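Uncharacterized ATP-binding protein MJ1010 (Methanocaldococcus jannaschii DSM 2661, PDB 3BJO) is of unknown function but probably binds ATP, its C-terminal domain being related to helix-turn-helix proteins. Local coordinates at residues E41-K44 against E45-I48; V95-A98 against I99-L103. All coordinates share one frame; numbering follows the deposited sequence. Where two conformers were deposited one is given.

Interaction 1: E41-K44 against E45-I48; sequences EIRK and EDII
I42 reaches forward over the first turn of the helix to I47, their CD1 methyls 3.7 Å apart and the two side chains crossing at about a right angle. Because R43 is the N-cap, the pair joins the residue before the cap to the fourth of the helix, a hydrophobic staple. R43 N is held by D46 OD2 at 3.2 Å, met from above the carboxylate plane: the bond that suits aspartate at the third helical position of a capping box, though arginine has no acceptor to return it and the box stays incomplete. R43 O takes I47 N at 3.2 Å. Bent at chi3 (-72°), the arginine chain brings NH2 to D46 OD1 at 3.1 Å in a salt bridge, the guanidinium and carboxylate planes 79° apart. E45 OE1 joins this network through NH1, but the modelled separation is too short to be trusted. K44 O receives I48 N at 2.9 Å, while the lysine's extended chain lies obliquely against I48 and ends in a salt bridge with D27. This turn leads from strand 38-41 into helix 44-52, with I42 and I47 facing Y72 of helix 67-75, and I47 and I48 facing helix 3-24.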
# COMPACT_ATOMS: atom_id res chain seq x y z
N GLU A 41 2.58 -12.97 -11.78
CA GLU A 41 3.50 -11.87 -11.91
C GLU A 41 2.71 -10.60 -12.04
O GLU A 41 1.74 -10.53 -12.82
CB GLU A 41 4.35 -12.07 -13.16
CG GLU A 41 5.50 -11.10 -13.31
CD GLU A 41 6.32 -11.41 -14.54
OE1 GLU A 41 7.42 -11.99 -14.39
OE2 GLU A 41 5.82 -11.12 -15.66
N ILE A 42 3.12 -9.60 -11.27
CA ILE A 42 2.55 -8.26 -11.38
C ILE A 42 3.66 -7.26 -11.58
O ILE A 42 4.84 -7.59 -11.39
CB ILE A 42 1.71 -7.86 -10.09
CG1 ILE A 42 2.58 -7.89 -8.83
CG2 ILE A 42 0.48 -8.78 -9.93
CD1 ILE A 42 1.86 -7.52 -7.58
N ARG A 43 3.25 -6.03 -11.90
CA ARG A 43 4.11 -4.94 -12.36
C ARG A 43 3.94 -3.73 -11.47
O ARG A 43 2.85 -3.48 -10.95
CB ARG A 43 3.68 -4.50 -13.78
CG ARG A 43 3.72 -5.53 -14.83
CD ARG A 43 3.48 -4.84 -16.22
NE ARG A 43 2.06 -4.43 -16.33
CZ ARG A 43 1.61 -3.28 -16.84
NH1 ARG A 43 2.43 -2.34 -17.31
NH2 ARG A 43 0.30 -3.07 -16.87
N LYS A 44 5.01 -2.96 -11.35
CA LYS A 44 4.99 -1.67 -10.65
C LYS A 44 3.77 -0.85 -11.03
O LYS A 44 3.09 -0.30 -10.16
CB LYS A 44 6.21 -0.84 -10.98
CG LYS A 44 6.37 0.33 -9.97
CD LYS A 44 7.59 1.17 -10.25
CE LYS A 44 7.70 2.30 -9.21
NZ LYS A 44 8.91 3.17 -9.46
N GLU A 45 3.49 -0.78 -12.33
CA GLU A 45 2.39 0.05 -12.82
C GLU A 45 1.08 -0.35 -12.16
O GLU A 45 0.31 0.49 -11.82
CB GLU A 45 2.26 -0.02 -14.36
CG GLU A 45 3.55 0.21 -15.13
CD GLU A 45 4.51 -0.99 -15.07
OE1 GLU A 45 4.32 -1.96 -15.80
OE2 GLU A 45 5.47 -0.95 -14.29
N ASP A 46 0.84 -1.65 -12.00
CA ASP A 46 -0.42 -2.16 -11.45
C ASP A 46 -0.53 -1.78 -9.96
O ASP A 46 -1.62 -1.45 -9.43
CB ASP A 46 -0.47 -3.72 -11.54
CG ASP A 46 -0.26 -4.28 -12.98
OD1 ASP A 46 -0.62 -3.55 -13.96
OD2 ASP A 46 0.30 -5.44 -13.11
N ILE A 47 0.61 -1.86 -9.29
CA ILE A 47 0.70 -1.56 -7.88
C ILE A 47 0.39 -0.06 -7.62
O ILE A 47 -0.38 0.29 -6.71
CB ILE A 47 2.10 -1.99 -7.36
CG1 ILE A 47 2.15 -3.52 -7.25
CG2 ILE A 47 2.39 -1.34 -5.97
CD1 ILE A 47 3.54 -4.18 -7.35
N ILE A 48 1.03 0.82 -8.41
CA ILE A 48 0.82 2.28 -8.37
C ILE A 48 -0.63 2.60 -8.64
O ILE A 48 -1.25 3.36 -7.93
CB ILE A 48 1.73 2.98 -9.41
CG1 ILE A 48 3.23 2.71 -9.13
CG2 ILE A 48 1.35 4.47 -9.62
CD1 ILE A 48 3.96 3.72 -8.23

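Interaction 2: V95-A98 against I99-L103; sequences VWNA and IKRVL
A98 O accepts two backbone N-H groups of the next turn: V102 N at 2.8 Å and, weakly, R101 N. The second is shared, since R101 N also bonds N97 O at 2.9 Å. The same two residues meet through their side chains, where R101 NH2 donates to N97 OD1 at 2.7 Å. The acceptor lies in the guanidinium plane, although the donor is tilted 33° from the plane of the asparagine's carbonyl; a short amide facing a long, doubly bent arginine is well suited to this one-turn reach. One residue earlier, W96 offers the face of its indole to K100. The lysine turns at chi3 (88°), so that CD sits 3.9 Å from the centre of the five-membered ring as a CH-pi contact and NZ 3.6 Å from that of the six-membered ring as a cation-pi contact. W96 NE1 bonds F54 O, and Y58 meets the indole edge-to-face. Were W96 replaced by alanine, the K100 ammonium would probably lose its aromatic face and F54 O its indole donor. V95 CG1 and I99 CD1, 4.1 Å apart, meet on the buried side of the helix, where the small methyl of A98 lies against E15 of helix 3-24. The i to i+4 backbone bonds, with W96-K100 and N97-R101 paired one turn apart, are those of an alpha-helix, here the one that ends the chain.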
# COMPACT_ATOMS: atom_id res chain seq x y z
N VAL A 95 0.62 5.13 6.69
CA VAL A 95 0.65 4.55 5.35
C VAL A 95 -0.24 5.42 4.46
O VAL A 95 0.19 5.79 3.38
CB VAL A 95 0.24 3.03 5.31
CG1 VAL A 95 0.19 2.57 3.87
CG2 VAL A 95 1.26 2.13 6.15
N TRP A 96 -1.47 5.73 4.90
CA TRP A 96 -2.36 6.60 4.10
C TRP A 96 -1.72 7.92 3.71
O TRP A 96 -1.72 8.33 2.53
CB TRP A 96 -3.69 6.85 4.83
CG TRP A 96 -4.79 7.37 3.93
CD1 TRP A 96 -5.09 6.95 2.65
CD2 TRP A 96 -5.75 8.37 4.26
NE1 TRP A 96 -6.18 7.66 2.16
CE2 TRP A 96 -6.60 8.53 3.12
CE3 TRP A 96 -5.98 9.16 5.40
CZ2 TRP A 96 -7.68 9.44 3.10
CZ3 TRP A 96 -7.03 10.09 5.37
CH2 TRP A 96 -7.86 10.22 4.23
N ASN A 97 -1.20 8.63 4.72
CA ASN A 97 -0.55 9.89 4.48
C ASN A 97 0.58 9.72 3.45
O ASN A 97 0.74 10.53 2.55
CB ASN A 97 0.01 10.47 5.77
CG ASN A 97 0.71 11.80 5.53
OD1 ASN A 97 0.06 12.80 5.17
ND2 ASN A 97 2.06 11.79 5.61
N ALA A 98 1.40 8.68 3.61
CA ALA A 98 2.52 8.47 2.69
C ALA A 98 2.01 8.30 1.23
O ALA A 98 2.51 8.93 0.28
CB ALA A 98 3.32 7.27 3.17
N ILE A 99 0.99 7.47 1.03
CA ILE A 99 0.39 7.34 -0.29
C ILE A 99 -0.00 8.72 -0.89
O ILE A 99 0.30 9.04 -2.07
CB ILE A 99 -0.85 6.39 -0.27
CG1 ILE A 99 -0.41 4.95 -0.01
CG2 ILE A 99 -1.69 6.52 -1.59
CD1 ILE A 99 -1.58 4.05 0.49
N LYS A 100 -0.68 9.53 -0.09
CA LYS A 100 -1.17 10.85 -0.53
C LYS A 100 -0.02 11.83 -0.83
O LYS A 100 -0.15 12.73 -1.66
CB LYS A 100 -2.08 11.46 0.55
CG LYS A 100 -3.37 10.65 0.87
CD LYS A 100 -4.10 11.21 2.13
CE LYS A 100 -5.08 12.31 1.77
NZ LYS A 100 -6.12 12.53 2.84
N ARG A 101 1.09 11.68 -0.11
CA ARG A 101 2.25 12.54 -0.30
C ARG A 101 3.14 12.09 -1.46
O ARG A 101 3.79 12.90 -2.08
CB ARG A 101 3.09 12.58 0.98
CG ARG A 101 3.04 13.90 1.74
CD ARG A 101 1.77 14.08 2.52
NE ARG A 101 0.73 14.74 1.73
CZ ARG A 101 -0.58 14.76 2.04
NH1 ARG A 101 -1.44 15.39 1.24
NH2 ARG A 101 -1.05 14.13 3.14
N VAL A 102 3.17 10.79 -1.73
CA VAL A 102 4.16 10.20 -2.66
C VAL A 102 3.54 9.92 -4.03
O VAL A 102 4.18 10.14 -5.04
CB VAL A 102 4.82 8.91 -2.05
CG1 VAL A 102 5.73 8.18 -3.03
CG2 VAL A 102 5.57 9.24 -0.78
N LEU A 103 2.28 9.48 -4.08
CA LEU A 103 1.65 9.13 -5.36
C LEU A 103 0.78 10.23 -5.95
O LEU A 103 0.20 10.10 -7.06
CB LEU A 103 0.82 7.85 -5.22
CG LEU A 103 1.73 6.64 -5.04
CD1 LEU A 103 2.57 6.80 -3.83
CD2 LEU A 103 0.89 5.46 -4.83
OXT LEU A 103 0.61 11.24 -5.30

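In the fold
From the N terminus, the chain runs through helix 3-24 and the hairpin of strands 32-35 and 38-41 before reaching interaction 1, which starts helix 44-52. It then passes strand 60-61, helix 67-75 and the hairpin 79-82/87-90, and finishes with interaction 2 on helix 93-102. Each contact joins adjoining segments, so neither closes a long loop; they follow in series without nesting or crossing. The centres of interaction 1 and interaction 2 lie about 17 Å apart, and the nearest atoms of interaction 1 and interaction 2 about 4 Å apart without touching. Both rest on helix 3-24, and I99 and L103 meet L51 of helix 44-52, linking the chain's last helix to the one that interaction 1 begins.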